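Local atomic coordinates of RAP1B (Serratia marcescens, PDB entry 4AX2), a protein that probably protects Serratia marcescens against a co-encoded amidase toxin of its own Type VI secretion system, acting as a self-resistance (immunity) protein. Residues E39-R44 with E80-L85; R44-V49 with L109-L114; E69-D74 with Q126-N131. All coordinates share one frame; numbering follows the deposited sequence.

Contact 1 of 3, residues E39-R44 with E80-L85; sequences ELALSR and EKINVL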
ATOM      1  N   GLU A  39      -7.480  -1.452  -2.116  1.00 18.07           N
ATOM      2  CA  GLU A  39      -6.988  -0.108  -1.817  1.00 18.40           C
ATOM      3  C   GLU A  39      -7.704   0.448  -0.591  1.00 18.49           C
ATOM      4  O   GLU A  39      -7.082   1.099   0.257  1.00 17.70           O
ATOM      5  CB  GLU A  39      -7.203   0.864  -2.976  1.00 19.39           C
ATOM      6  CG  GLU A  39      -6.659   0.411  -4.320  1.00 20.46           C
ATOM      7  CD  GLU A  39      -5.167   0.161  -4.316  1.00 22.43           C
ATOM      8  OE1 GLU A  39      -4.423   1.162  -4.266  1.00 23.68           O
ATOM      9  OE2 GLU A  39      -4.760  -1.009  -4.445  1.00 25.20           O
ATOM     10  N   LEU A  40      -9.017   0.222  -0.512  1.00 18.31           N
ATOM     11  CA  LEU A  40      -9.779   0.679   0.647  1.00 18.71           C
ATOM     12  C   LEU A  40      -9.257  -0.016   1.908  1.00 18.56           C
ATOM     13  O   LEU A  40      -8.990   0.634   2.931  1.00 18.64           O
ATOM     14  CB  LEU A  40     -11.277   0.386   0.462  1.00 19.01           C
ATOM     15  CG  LEU A  40     -12.234   0.773   1.591  1.00 20.05           C
ATOM     16  CD1 LEU A  40     -13.642   0.947   1.030  1.00 20.22           C
ATOM     17  CD2 LEU A  40     -12.247  -0.260   2.720  1.00 20.92           C
ATOM     18  N   ALA A  41      -9.102  -1.334   1.817  1.00 17.88           N
ATOM     19  CA  ALA A  41      -8.648  -2.129   2.960  1.00 17.97           C
ATOM     20  C   ALA A  41      -7.266  -1.702   3.453  1.00 17.49           C
ATOM     21  O   ALA A  41      -7.067  -1.537   4.651  1.00 18.18           O
ATOM     22  CB  ALA A  41      -8.661  -3.625   2.626  1.00 18.72           C
ATOM     23  N   LEU A  42      -6.329  -1.524   2.533  1.00 17.01           N
ATOM     24  CA  LEU A  42      -4.976  -1.053   2.879  1.00 16.94           C
ATOM     25  C   LEU A  42      -5.030   0.327   3.553  1.00 17.44           C
ATOM     26  O   LEU A  42      -4.444   0.536   4.618  1.00 17.12           O
ATOM     27  CB  LEU A  42      -4.126  -1.012   1.601  1.00 16.72           C
ATOM     28  CG  LEU A  42      -2.708  -0.433   1.741  1.00 16.17           C
ATOM     29  CD1 LEU A  42      -1.919  -1.110   2.862  1.00 15.81           C
ATOM     30  CD2 LEU A  42      -1.967  -0.540   0.424  1.00 16.36           C
ATOM     31  N   SER A  43      -5.739   1.268   2.929  1.00 17.72           N
ATOM     32  CA  SER A  43      -5.812   2.630   3.448  1.00 18.86           C
ATOM     33  C   SER A  43      -6.409   2.654   4.853  1.00 18.32           C
ATOM     34  O   SER A  43      -5.910   3.336   5.737  1.00 18.35           O
ATOM     35  CB  SER A  43      -6.632   3.539   2.509  1.00 20.04           C
ATOM     36  OG  SER A  43      -6.073   3.594   1.210  1.00 22.59           O
ATOM     37  N   ARG A  44      -7.477   1.900   5.064  1.00 17.82           N
ATOM     38  CA  ARG A  44      -8.089   1.842   6.394  1.00 18.87           C
ATOM     39  C   ARG A  44      -7.215   1.129   7.422  1.00 18.29           C
ATOM     40  O   ARG A  44      -7.149   1.537   8.562  1.00 18.34           O
ATOM     41  CB  ARG A  44      -9.482   1.212   6.319  1.00 19.49           C
ATOM     42  CG  ARG A  44     -10.207   1.265   7.656  1.00 20.82           C
ATOM     43  CD  ARG A  44     -11.645   0.840   7.546  1.00 22.09           C
ATOM     44  NE  ARG A  44     -12.425   1.739   6.707  1.00 22.29           N
ATOM     45  CZ  ARG A  44     -13.545   1.391   6.083  1.00 22.48           C
ATOM     46  NH1 ARG A  44     -14.041   0.152   6.201  1.00 22.58           N
ATOM     47  NH2 ARG A  44     -14.192   2.296   5.365  1.00 22.62           N
ATOM     48  N   GLU A  80     -18.061  -4.068   7.768  1.00 28.45           N
ATOM     49  CA  GLU A  80     -17.601  -4.911   8.871  1.00 28.34           C
ATOM     50  C   GLU A  80     -16.854  -6.140   8.389  1.00 27.46           C
ATOM     51  O   GLU A  80     -15.964  -6.600   9.077  1.00 28.20           O
ATOM     52  CB  GLU A  80     -18.730  -5.282   9.832  1.00 29.30           C
ATOM     53  CG  GLU A  80     -19.388  -4.084  10.487  1.00 29.96           C
ATOM     54  CD  GLU A  80     -18.431  -3.163  11.244  1.00 30.34           C
ATOM     55  OE1 GLU A  80     -17.302  -3.583  11.585  1.00 28.90           O
ATOM     56  OE2 GLU A  80     -18.839  -1.999  11.517  1.00 30.94           O
ATOM     57  N   LYS A  81     -17.194  -6.675   7.224  1.00 26.97           N
ATOM     58  CA  LYS A  81     -16.440  -7.809   6.695  0.70 27.16           C
ATOM     59  C   LYS A  81     -14.975  -7.397   6.462  1.00 24.95           C
ATOM     60  O   LYS A  81     -14.055  -8.099   6.903  1.00 23.16           O
ATOM     61  CB  LYS A  81     -17.088  -8.375   5.425  0.70 28.72           C
ATOM     62  CG  LYS A  81     -18.295  -9.262   5.713  0.70 31.37           C
ATOM     63  CD  LYS A  81     -18.756 -10.054   4.497  0.70 32.64           C
ATOM     64  CE  LYS A  81     -19.830 -11.084   4.845  0.70 34.97           C
ATOM     65  NZ  LYS A  81     -19.284 -12.318   5.498  0.70 37.10           N
ATOM     66  N   ILE A  82     -14.762  -6.256   5.803  1.00 23.40           N
ATOM     67  CA  ILE A  82     -13.403  -5.692   5.633  1.00 22.54           C
ATOM     68  C   ILE A  82     -12.737  -5.406   6.974  1.00 22.22           C
ATOM     69  O   ILE A  82     -11.585  -5.721   7.181  1.00 20.98           O
ATOM     70  CB  ILE A  82     -13.435  -4.401   4.789  1.00 22.19           C
ATOM     71  CG1 ILE A  82     -13.707  -4.737   3.320  1.00 22.77           C
ATOM     72  CG2 ILE A  82     -12.123  -3.607   4.904  1.00 22.60           C
ATOM     73  CD1 ILE A  82     -12.568  -5.517   2.657  1.00 24.11           C
ATOM     74  N   ASN A  83     -13.490  -4.821   7.907  1.00 22.82           N
ATOM     75  CA  ASN A  83     -12.909  -4.417   9.173  1.00 22.65           C
ATOM     76  C   ASN A  83     -12.525  -5.603  10.033  1.00 23.08           C
ATOM     77  O   ASN A  83     -11.481  -5.588  10.643  1.00 22.56           O
ATOM     78  CB  ASN A  83     -13.811  -3.430   9.912  1.00 24.09           C
ATOM     79  CG  ASN A  83     -13.758  -2.048   9.303  1.00 24.44           C
ATOM     80  OD1 ASN A  83     -13.203  -1.855   8.219  1.00 22.76           O
ATOM     81  ND2 ASN A  83     -14.342  -1.073   9.994  1.00 25.86           N
ATOM     82  N   VAL A  84     -13.363  -6.637  10.066  1.00 24.02           N
ATOM     83  CA  VAL A  84     -12.983  -7.874  10.757  1.00 24.83           C
ATOM     84  C   VAL A  84     -11.664  -8.455  10.163  1.00 24.49           C
ATOM     85  O   VAL A  84     -10.763  -8.846  10.906  1.00 25.25           O
ATOM     86  CB  VAL A  84     -14.112  -8.917  10.724  1.00 24.98           C
ATOM     87  CG1 VAL A  84     -13.597 -10.273  11.176  1.00 26.63           C
ATOM     88  CG2 VAL A  84     -15.295  -8.488  11.619  1.00 25.83           C
ATOM     89  N   LEU A  85     -11.562  -8.495   8.843  1.00 24.27           N
ATOM     90  CA  LEU A  85     -10.327  -8.991   8.198  1.00 23.81           C
ATOM     91  C   LEU A  85      -9.109  -8.130   8.557  1.00 23.33           C
ATOM     92  O   LEU A  85      -8.066  -8.665   8.945  1.00 24.43           O
ATOM     93  CB  LEU A  85     -10.517  -9.125   6.691  1.00 23.48           C
ATOM     94  CG  LEU A  85      -9.338  -9.776   5.958  1.00 23.59           C
ATOM     95  CD1 LEU A  85      -9.072 -11.179   6.501  1.00 25.13           C
ATOM     96  CD2 LEU A  85      -9.628  -9.767   4.465  1.00 22.55           C
TER
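Ile82 of helix 75-89 lays its CG2 methyl against helix 33-49, meeting Leu40 CD2 at 4.0 Å and Ala41 CB at 4.1 Å. Ile82 CG1 takes the position beside the backbone N (chi1 -73°), which leaves CG2 anti to that N and turned to the two residues opposite. Leu40 sends its CD2 branch to the isoleucine, while the neighbouring Ala41 meets the same methyl with CB, its whole side chain. One turn on from Leu40, Arg44 supplies the polar half. Its chain runs extended through CG and CD and then bends at chi3 (-64°), which swings the guanidinium over Leu40 CD2, a methyl lying under one face near the rim. From the guanidinium edge NH1 donates a nearly straight hydrogen bond of 3.0 Å to Asn83 OD1. The oxygen is close to the guanidinium plane, yet NH1 is tilted from the plane of the amide, and the two flat groups stand almost perpendicular. Arg44 CD also touches Asn83 OD1, at 3.2 Å. NH2 gives a second hydrogen bond, to Asn65 OD1, and two bonds on different nitrogens should limit how far the group can turn; Asp79 adds a long, weak ion pair. The contact is helix-on-helix packing in an all-helical fold, the short axes 10.3 Å apart and crossing at -52°. Leu120 of helix 118-126 packs on Ala41 and Leu123 on Ile82, whereas helix 55-67 borders the 39-44 side through Ala64 against Ser43 and Arg44.

Contact 2 of 3, residues R44-V49 with L109-L114; sequences RCLAQV and LNCLRL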
ATOM      1  N   ARG A  44      -7.477   1.900   5.064  1.00 17.82           N
ATOM      2  CA  ARG A  44      -8.089   1.842   6.394  1.00 18.87           C
ATOM      3  C   ARG A  44      -7.215   1.129   7.422  1.00 18.29           C
ATOM      4  O   ARG A  44      -7.149   1.537   8.562  1.00 18.34           O
ATOM      5  CB  ARG A  44      -9.482   1.212   6.319  1.00 19.49           C
ATOM      6  CG  ARG A  44     -10.207   1.265   7.656  1.00 20.82           C
ATOM      7  CD  ARG A  44     -11.645   0.840   7.546  1.00 22.09           C
ATOM      8  NE  ARG A  44     -12.425   1.739   6.707  1.00 22.29           N
ATOM      9  CZ  ARG A  44     -13.545   1.391   6.083  1.00 22.48           C
ATOM     10  NH1 ARG A  44     -14.041   0.152   6.201  1.00 22.58           N
ATOM     11  NH2 ARG A  44     -14.192   2.296   5.365  1.00 22.62           N
ATOM     12  N   CYS A  45      -6.495   0.090   7.009  1.00 18.13           N
ATOM     13  CA  CYS A  45      -5.539  -0.562   7.897  1.00 18.62           C
ATOM     14  C   CYS A  45      -4.509   0.474   8.355  1.00 18.77           C
ATOM     15  O   CYS A  45      -4.218   0.593   9.551  1.00 19.51           O
ATOM     16  CB  CYS A  45      -4.864  -1.735   7.174  1.00 18.62           C
ATOM     17  SG  CYS A  45      -3.784  -2.743   8.194  1.00 19.63           S
ATOM     18  N   LEU A  46      -3.994   1.252   7.407  1.00 18.83           N
ATOM     19  CA  LEU A  46      -3.003   2.278   7.720  1.00 18.93           C
ATOM     20  C   LEU A  46      -3.579   3.332   8.671  1.00 19.86           C
ATOM     21  O   LEU A  46      -2.903   3.742   9.600  1.00 20.13           O
ATOM     22  CB  LEU A  46      -2.484   2.932   6.439  1.00 18.53           C
ATOM     23  CG  LEU A  46      -1.680   2.000   5.529  1.00 18.68           C
ATOM     24  CD1 LEU A  46      -1.392   2.646   4.162  1.00 18.53           C
ATOM     25  CD2 LEU A  46      -0.382   1.608   6.227  1.00 18.69           C
ATOM     26  N   ALA A  47      -4.824   3.748   8.438  1.00 20.98           N
ATOM     27  CA  ALA A  47      -5.529   4.657   9.375  1.00 21.76           C
ATOM     28  C   ALA A  47      -5.614   4.092  10.787  1.00 22.96           C
ATOM     29  O   ALA A  47      -5.420   4.822  11.773  1.00 24.16           O
ATOM     30  CB  ALA A  47      -6.926   4.976   8.857  1.00 21.35           C
ATOM     31  N   GLN A  48      -5.889   2.794  10.901  1.00 22.66           N
ATOM     32  CA  GLN A  48      -6.097   2.162  12.211  1.00 22.73           C
ATOM     33  C   GLN A  48      -4.815   1.905  12.981  1.00 23.66           C
ATOM     34  O   GLN A  48      -4.822   1.913  14.208  1.00 24.36           O
ATOM     35  CB  GLN A  48      -6.913   0.866  12.070  1.00 22.43           C
ATOM     36  CG  GLN A  48      -8.342   1.127  11.628  1.00 22.59           C
ATOM     37  CD  GLN A  48      -9.159  -0.138  11.460  1.00 22.17           C
ATOM     38  OE1 GLN A  48      -8.732  -1.217  11.882  1.00 22.13           O
ATOM     39  NE2 GLN A  48     -10.356  -0.011  10.864  1.00 22.10           N
ATOM     40  N   VAL A  49      -3.704   1.729  12.284  1.00 22.86           N
ATOM     41  CA  VAL A  49      -2.423   1.455  12.956  1.00 24.35           C
ATOM     42  C   VAL A  49      -1.603   2.698  13.257  1.00 25.67           C
ATOM     43  O   VAL A  49      -0.508   2.598  13.827  1.00 27.55           O
ATOM     44  CB  VAL A  49      -1.571   0.430  12.187  1.00 22.79           C
ATOM     45  CG1 VAL A  49      -2.341  -0.872  12.026  1.00 23.30           C
ATOM     46  CG2 VAL A  49      -1.106   1.000  10.850  1.00 22.22           C
ATOM     47  N   LEU A 109       4.098  -3.269   7.883  1.00 19.77           N
ATOM     48  CA  LEU A 109       4.251  -4.617   7.330  1.00 19.98           C
ATOM     49  C   LEU A 109       2.963  -5.446   7.471  1.00 19.14           C
ATOM     50  O   LEU A 109       2.580  -6.151   6.544  1.00 17.79           O
ATOM     51  CB  LEU A 109       5.420  -5.329   7.999  1.00 21.03           C
ATOM     52  CG  LEU A 109       5.890  -6.595   7.316  1.00 21.74           C
ATOM     53  CD1 LEU A 109       6.609  -6.251   6.012  1.00 21.81           C
ATOM     54  CD2 LEU A 109       6.831  -7.346   8.260  1.00 22.69           C
ATOM     55  N   ASN A 110       2.296  -5.343   8.618  1.00 19.53           N
ATOM     56  CA  ASN A 110       1.013  -6.042   8.825  1.00 19.92           C
ATOM     57  C   ASN A 110      -0.047  -5.646   7.799  1.00 19.13           C
ATOM     58  O   ASN A 110      -0.760  -6.491   7.248  1.00 18.39           O
ATOM     59  CB  ASN A 110       0.485  -5.795  10.242  1.00 20.61           C
ATOM     60  CG  ASN A 110       1.313  -6.465  11.334  1.00 21.83           C
ATOM     61  OD1 ASN A 110       2.088  -7.384  11.092  1.00 22.48           O
ATOM     62  ND2 ASN A 110       1.124  -5.997  12.581  1.00 22.30           N
ATOM     63  N   CYS A 111      -0.164  -4.338   7.550  1.00 18.77           N
ATOM     64  CA  CYS A 111      -1.077  -3.828   6.533  1.00 18.43           C
ATOM     65  C   CYS A 111      -0.716  -4.289   5.101  1.00 17.61           C
ATOM     66  O   CYS A 111      -1.607  -4.655   4.311  1.00 16.79           O
ATOM     67  CB  CYS A 111      -1.186  -2.295   6.659  1.00 18.66           C
ATOM     68  SG  CYS A 111      -1.990  -1.767   8.214  1.00 19.43           S
ATOM     69  N   LEU A 112       0.580  -4.317   4.781  1.00 16.94           N
ATOM     70  CA  LEU A 112       1.019  -4.851   3.496  1.00 17.25           C
ATOM     71  C   LEU A 112       0.696  -6.357   3.386  1.00 17.44           C
ATOM     72  O   LEU A 112       0.279  -6.831   2.326  1.00 17.42           O
ATOM     73  CB  LEU A 112       2.502  -4.572   3.281  1.00 17.17           C
ATOM     74  CG  LEU A 112       2.899  -3.107   3.181  1.00 17.32           C
ATOM     75  CD1 LEU A 112       4.424  -3.027   3.081  1.00 18.71           C
ATOM     76  CD2 LEU A 112       2.250  -2.461   1.950  1.00 16.78           C
ATOM     77  N   ARG A 113       0.846  -7.098   4.485  1.00 18.78           N
ATOM     78  CA  ARG A 113       0.543  -8.544   4.478  1.00 19.16           C
ATOM     79  C   ARG A 113      -0.937  -8.747   4.186  1.00 18.81           C
ATOM     80  O   ARG A 113      -1.324  -9.567   3.358  1.00 18.87           O
ATOM     81  CB  ARG A 113       0.925  -9.198   5.809  1.00 20.14           C
ATOM     82  CG  ARG A 113       0.853 -10.714   5.778  1.00 21.90           C
ATOM     83  CD  ARG A 113       1.254 -11.358   7.116  1.00 22.92           C
ATOM     84  NE  ARG A 113       2.593 -10.956   7.552  1.00 23.01           N
ATOM     85  CZ  ARG A 113       2.871 -10.105   8.544  1.00 23.15           C
ATOM     86  NH1 ARG A 113       1.920  -9.555   9.265  1.00 22.69           N
ATOM     87  NH2 ARG A 113       4.144  -9.792   8.810  1.00 24.37           N
ATOM     88  N   LEU A 114      -1.768  -8.002   4.895  1.00 18.75           N
ATOM     89  CA  LEU A 114      -3.210  -7.947   4.604  1.00 18.13           C
ATOM     90  C   LEU A 114      -3.477  -7.686   3.132  1.00 18.10           C
ATOM     91  O   LEU A 114      -4.211  -8.428   2.481  1.00 17.46           O
ATOM     92  CB  LEU A 114      -3.864  -6.828   5.412  1.00 17.98           C
ATOM     93  CG  LEU A 114      -5.303  -6.447   4.993  1.00 17.47           C
ATOM     94  CD1 LEU A 114      -6.247  -7.577   5.354  1.00 18.04           C
ATOM     95  CD2 LEU A 114      -5.731  -5.164   5.668  1.00 18.16           C
TER
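Cys45 and Cys111 form the disulfide of this all-helical fold, tying helix 33-49 to helix 107-116. The two segments run nearly antiparallel, at 157°, with axes 9.4 Å apart. Cys45 CB lies 3.1 Å from Cys111 SG, as the covalent linkage demands, and packs against Leu114 CD2 at 3.8 Å. The next atom, Cys45 SG, stands anti to its backbone N (chi1 -174°), beside the carbonyl carbon, and bonds to Cys111 SG, 2.0 Å away. Leu114 CD2 flanks the Cys45 sulfur as well, at 4.0 Å. Cys111 answers with its SG beside its own backbone N, and the bridge turns through a chi3 of -83°, close to the 90° twist, of either sign, at which a disulfide is relaxed. Two apolar side chains of helix 33-49 pack on Cys111. The first, Leu46, follows Cys45 in the chain and brings CD2 to 4.0 Å from Cys111 CB. Beyond the pair, Lys90 touches Cys45 and Val49, and Leu46 meets Leu46 of the second subunit, so the linked helices border the dimer interface. Val49, the second of the two and one turn past Cys45, closes over the sulfur of Cys111 with both its methyls, CG1 and CG2 each lying 3.9 Å from Cys111 SG.

Contact 3 of 3, residues E69-D74 with Q126-N131; sequences EWMPFD and QLIAGN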
ATOM      1  N   GLU A  69     -16.781   5.474  -3.621  1.00 26.64           N
ATOM      2  CA  GLU A  69     -17.469   6.188  -4.705  1.00 28.74           C
ATOM      3  C   GLU A  69     -17.179   5.536  -6.070  1.00 27.35           C
ATOM      4  O   GLU A  69     -17.977   5.673  -6.986  1.00 28.09           O
ATOM      5  CB  GLU A  69     -17.088   7.683  -4.716  1.00 31.82           C
ATOM      6  CG  GLU A  69     -17.838   8.506  -5.759  1.00 35.95           C
ATOM      7  CD  GLU A  69     -17.737  10.023  -5.588  1.00 37.70           C
ATOM      8  OE1 GLU A  69     -16.880  10.498  -4.816  1.00 39.41           O
ATOM      9  OE2 GLU A  69     -18.519  10.752  -6.252  1.00 42.93           O
ATOM     10  N   TRP A  70     -16.075   4.797  -6.188  1.00 25.09           N
ATOM     11  CA  TRP A  70     -15.593   4.348  -7.498  1.00 24.97           C
ATOM     12  C   TRP A  70     -15.785   2.880  -7.744  1.00 24.30           C
ATOM     13  O   TRP A  70     -15.179   2.320  -8.662  1.00 24.55           O
ATOM     14  CB  TRP A  70     -14.131   4.774  -7.686  1.00 24.11           C
ATOM     15  CG  TRP A  70     -13.988   6.214  -7.280  1.00 25.52           C
ATOM     16  CD1 TRP A  70     -13.296   6.738  -6.186  1.00 25.39           C
ATOM     17  CD2 TRP A  70     -14.660   7.357  -7.898  1.00 26.17           C
ATOM     18  NE1 TRP A  70     -13.448   8.101  -6.126  1.00 26.30           N
ATOM     19  CE2 TRP A  70     -14.274   8.532  -7.122  1.00 26.89           C
ATOM     20  CE3 TRP A  70     -15.495   7.518  -8.997  1.00 27.57           C
ATOM     21  CZ2 TRP A  70     -14.716   9.800  -7.452  1.00 28.13           C
ATOM     22  CZ3 TRP A  70     -15.947   8.807  -9.319  1.00 29.03           C
ATOM     23  CH2 TRP A  70     -15.566   9.919  -8.561  1.00 28.80           C
ATOM     24  N   MET A  71     -16.643   2.257  -6.944  1.00 24.09           N
ATOM     25  CA  MET A  71     -16.987   0.846  -7.112  1.00 23.57           C
ATOM     26  C   MET A  71     -18.378   0.523  -6.588  1.00 23.75           C
ATOM     27  O   MET A  71     -18.839   1.133  -5.624  1.00 22.72           O
ATOM     28  CB  MET A  71     -15.969  -0.020  -6.354  1.00 22.56           C
ATOM     29  CG  MET A  71     -15.772   0.400  -4.904  1.00 22.30           C
ATOM     30  SD  MET A  71     -14.853  -0.887  -4.031  1.00 21.72           S
ATOM     31  CE  MET A  71     -14.574  -0.040  -2.462  1.00 20.83           C
ATOM     32  N   PRO A  72     -19.046  -0.483  -7.190  1.00 23.63           N
ATOM     33  CA  PRO A  72     -20.361  -0.907  -6.708  1.00 25.31           C
ATOM     34  C   PRO A  72     -20.210  -1.831  -5.481  1.00 26.03           C
ATOM     35  O   PRO A  72     -20.471  -3.034  -5.542  1.00 24.85           O
ATOM     36  CB  PRO A  72     -20.960  -1.617  -7.922  1.00 25.12           C
ATOM     37  CG  PRO A  72     -19.788  -2.203  -8.613  1.00 24.50           C
ATOM     38  CD  PRO A  72     -18.631  -1.244  -8.376  1.00 23.57           C
ATOM     39  N   PHE A  73     -19.760  -1.221  -4.390  1.00 27.19           N
ATOM     40  CA  PHE A  73     -19.351  -1.898  -3.162  1.00 28.16           C
ATOM     41  C   PHE A  73     -20.574  -2.226  -2.315  1.00 31.34           C
ATOM     42  O   PHE A  73     -21.544  -1.451  -2.264  1.00 31.26           O
ATOM     43  CB  PHE A  73     -18.442  -0.935  -2.394  1.00 27.14           C
ATOM     44  CG  PHE A  73     -17.840  -1.498  -1.143  1.00 26.73           C
ATOM     45  CD1 PHE A  73     -17.032  -2.627  -1.184  1.00 26.55           C
ATOM     46  CD2 PHE A  73     -18.041  -0.865   0.073  1.00 28.25           C
ATOM     47  CE1 PHE A  73     -16.439  -3.114  -0.032  1.00 26.94           C
ATOM     48  CE2 PHE A  73     -17.469  -1.359   1.240  1.00 28.83           C
ATOM     49  CZ  PHE A  73     -16.677  -2.496   1.191  1.00 27.42           C
ATOM     50  N   ASP A  74     -20.529  -3.347  -1.612  1.00 34.46           N
ATOM     51  CA  ASP A  74     -21.661  -3.737  -0.763  1.00 39.54           C
ATOM     52  C   ASP A  74     -21.405  -3.153   0.637  1.00 40.26           C
ATOM     53  O   ASP A  74     -20.746  -3.762   1.471  1.00 39.32           O
ATOM     54  CB  ASP A  74     -21.808  -5.268  -0.806  0.70 42.09           C
ATOM     55  CG  ASP A  74     -22.060  -5.804  -2.251  0.70 45.07           C
ATOM     56  OD1 ASP A  74     -22.398  -5.003  -3.164  0.70 45.71           O
ATOM     57  OD2 ASP A  74     -21.917  -7.030  -2.478  0.70 48.95           O
ATOM     58  N   GLN A 126     -15.912 -10.876  -3.547  1.00 28.14           N
ATOM     59  CA  GLN A 126     -17.246 -11.129  -2.985  1.00 29.13           C
ATOM     60  C   GLN A 126     -18.055  -9.861  -2.711  1.00 28.24           C
ATOM     61  O   GLN A 126     -19.286  -9.887  -2.791  1.00 28.67           O
ATOM     62  CB  GLN A 126     -17.120 -11.928  -1.682  1.00 31.45           C
ATOM     63  CG  GLN A 126     -16.478 -13.291  -1.872  1.00 33.47           C
ATOM     64  CD  GLN A 126     -16.298 -14.043  -0.571  1.00 35.98           C
ATOM     65  OE1 GLN A 126     -16.003 -13.445   0.464  1.00 37.77           O
ATOM     66  NE2 GLN A 126     -16.460 -15.367  -0.623  1.00 39.33           N
ATOM     67  N   LEU A 127     -17.377  -8.750  -2.429  1.00 25.20           N
ATOM     68  CA  LEU A 127     -18.045  -7.519  -1.992  1.00 25.73           C
ATOM     69  C   LEU A 127     -18.424  -6.553  -3.123  1.00 26.13           C
ATOM     70  O   LEU A 127     -18.826  -5.401  -2.852  1.00 27.88           O
ATOM     71  CB  LEU A 127     -17.155  -6.791  -0.967  1.00 23.90           C
ATOM     72  CG  LEU A 127     -16.891  -7.582   0.327  1.00 23.75           C
ATOM     73  CD1 LEU A 127     -16.025  -6.780   1.279  1.00 22.49           C
ATOM     74  CD2 LEU A 127     -18.196  -8.024   0.999  1.00 26.11           C
ATOM     75  N   ILE A 128     -18.246  -7.000  -4.366  1.00 26.59           N
ATOM     76  CA  ILE A 128     -18.538  -6.189  -5.554  1.00 26.73           C
ATOM     77  C   ILE A 128     -19.790  -6.722  -6.245  1.00 27.45           C
ATOM     78  O   ILE A 128     -19.877  -7.919  -6.553  1.00 27.95           O
ATOM     79  CB  ILE A 128     -17.346  -6.158  -6.541  1.00 26.43           C
ATOM     80  CG1 ILE A 128     -16.158  -5.411  -5.909  1.00 25.86           C
ATOM     81  CG2 ILE A 128     -17.734  -5.500  -7.867  1.00 27.36           C
ATOM     82  CD1 ILE A 128     -16.462  -3.986  -5.458  1.00 24.95           C
ATOM     83  N   ALA A 129     -20.769  -5.841  -6.438  1.00 27.52           N
ATOM     84  CA  ALA A 129     -21.953  -6.171  -7.244  1.00 29.34           C
ATOM     85  C   ALA A 129     -21.529  -6.355  -8.694  1.00 29.91           C
ATOM     86  O   ALA A 129     -20.667  -5.628  -9.197  1.00 29.86           O
ATOM     87  CB  ALA A 129     -23.020  -5.084  -7.131  1.00 29.54           C
ATOM     88  N   GLY A 130     -22.126  -7.335  -9.366  1.00 32.37           N
ATOM     89  CA  GLY A 130     -21.695  -7.711 -10.706  1.00 32.99           C
ATOM     90  C   GLY A 130     -20.294  -8.300 -10.798  1.00 32.63           C
ATOM     91  O   GLY A 130     -19.730  -8.797  -9.806  1.00 33.82           O
ATOM     92  N   ASN A 131     -19.734  -8.242 -12.007  1.00 31.79           N
ATOM     93  CA  ASN A 131     -18.415  -8.795 -12.317  1.00 32.01           C
ATOM     94  C   ASN A 131     -17.348  -7.984 -11.600  1.00 29.63           C
ATOM     95  O   ASN A 131     -17.203  -6.797 -11.870  1.00 27.48           O
ATOM     96  CB  ASN A 131     -18.166  -8.707 -13.828  1.00 33.31           C
ATOM     97  CG  ASN A 131     -16.894  -9.402 -14.271  1.00 34.09           C
ATOM     98  OD1 ASN A 131     -15.992  -9.680 -13.478  1.00 33.11           O
ATOM     99  ND2 ASN A 131     -16.822  -9.702 -15.574  1.00 36.48           N
TER
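Two backbone hydrogen bonds join Pro72 and Asp74 to the 126-131 chain. Ala129 N donates to Pro72 O at 3.0 Å, and Asp74 N donates to Leu127 O at 2.9 Å. Between them Phe73 and Ile128 form a single beta bridge, an isolated piece of strand-like pairing between two loops. Phe73 CA adds a CH...O contact to Leu127 O, which thus receives both a hydrogen bond and this weaker approach. An inverse gamma turn bends the chain at Pro72, with a weak bond from Phe73 N to Met71 O. Apolar contacts line the bridge. Met71 SD meets Ile128 CD1 at 3.8 Å, the methionine chain running across the isoleucine. Pro72 rests its CG on Ile128 CG2, at 4.0 Å, and its CB on Ala129 CB. The ring of Phe73 runs alongside Leu127; with its CG anti to the backbone N (chi1 -176°), Phe73 brings CE1 within 3.9 Å of Leu127 CB. Val37 of helix 33-49 touches both Met71 and Ile128, while Ile82 of helix 75-89 packs on Leu127. The contact joins the chain just before helix 75-89 to the chain just after helix 118-126. Since both bonds across it use main-chain atoms, the pairing itself does not depend on side-chain polarity; the side chains add mainly apolar burial.

Contacts 1 and 2 sit on successive turns of helix 33-49 and share Arg44; their centres are 9 Å apart and they join directly where Leu85 CG meets Leu114 CD1 at 3.8 Å. Contact 3, its centre 14 Å from that of contact 1, is continuous with it through Ile82 CG1 on Leu127 CD1 and Leu40 CD1 on Met71 CE, both pairs at 3.7 Å. Contacts 2 and 3 lie on opposite sides of the chain's centre, with centres 21 Å apart and nearest atoms about 6 Å apart. Contact 1 thus bridges the disulfide end and the loop end. The second subunit reaches contacts 1 and 2 but not contact 3.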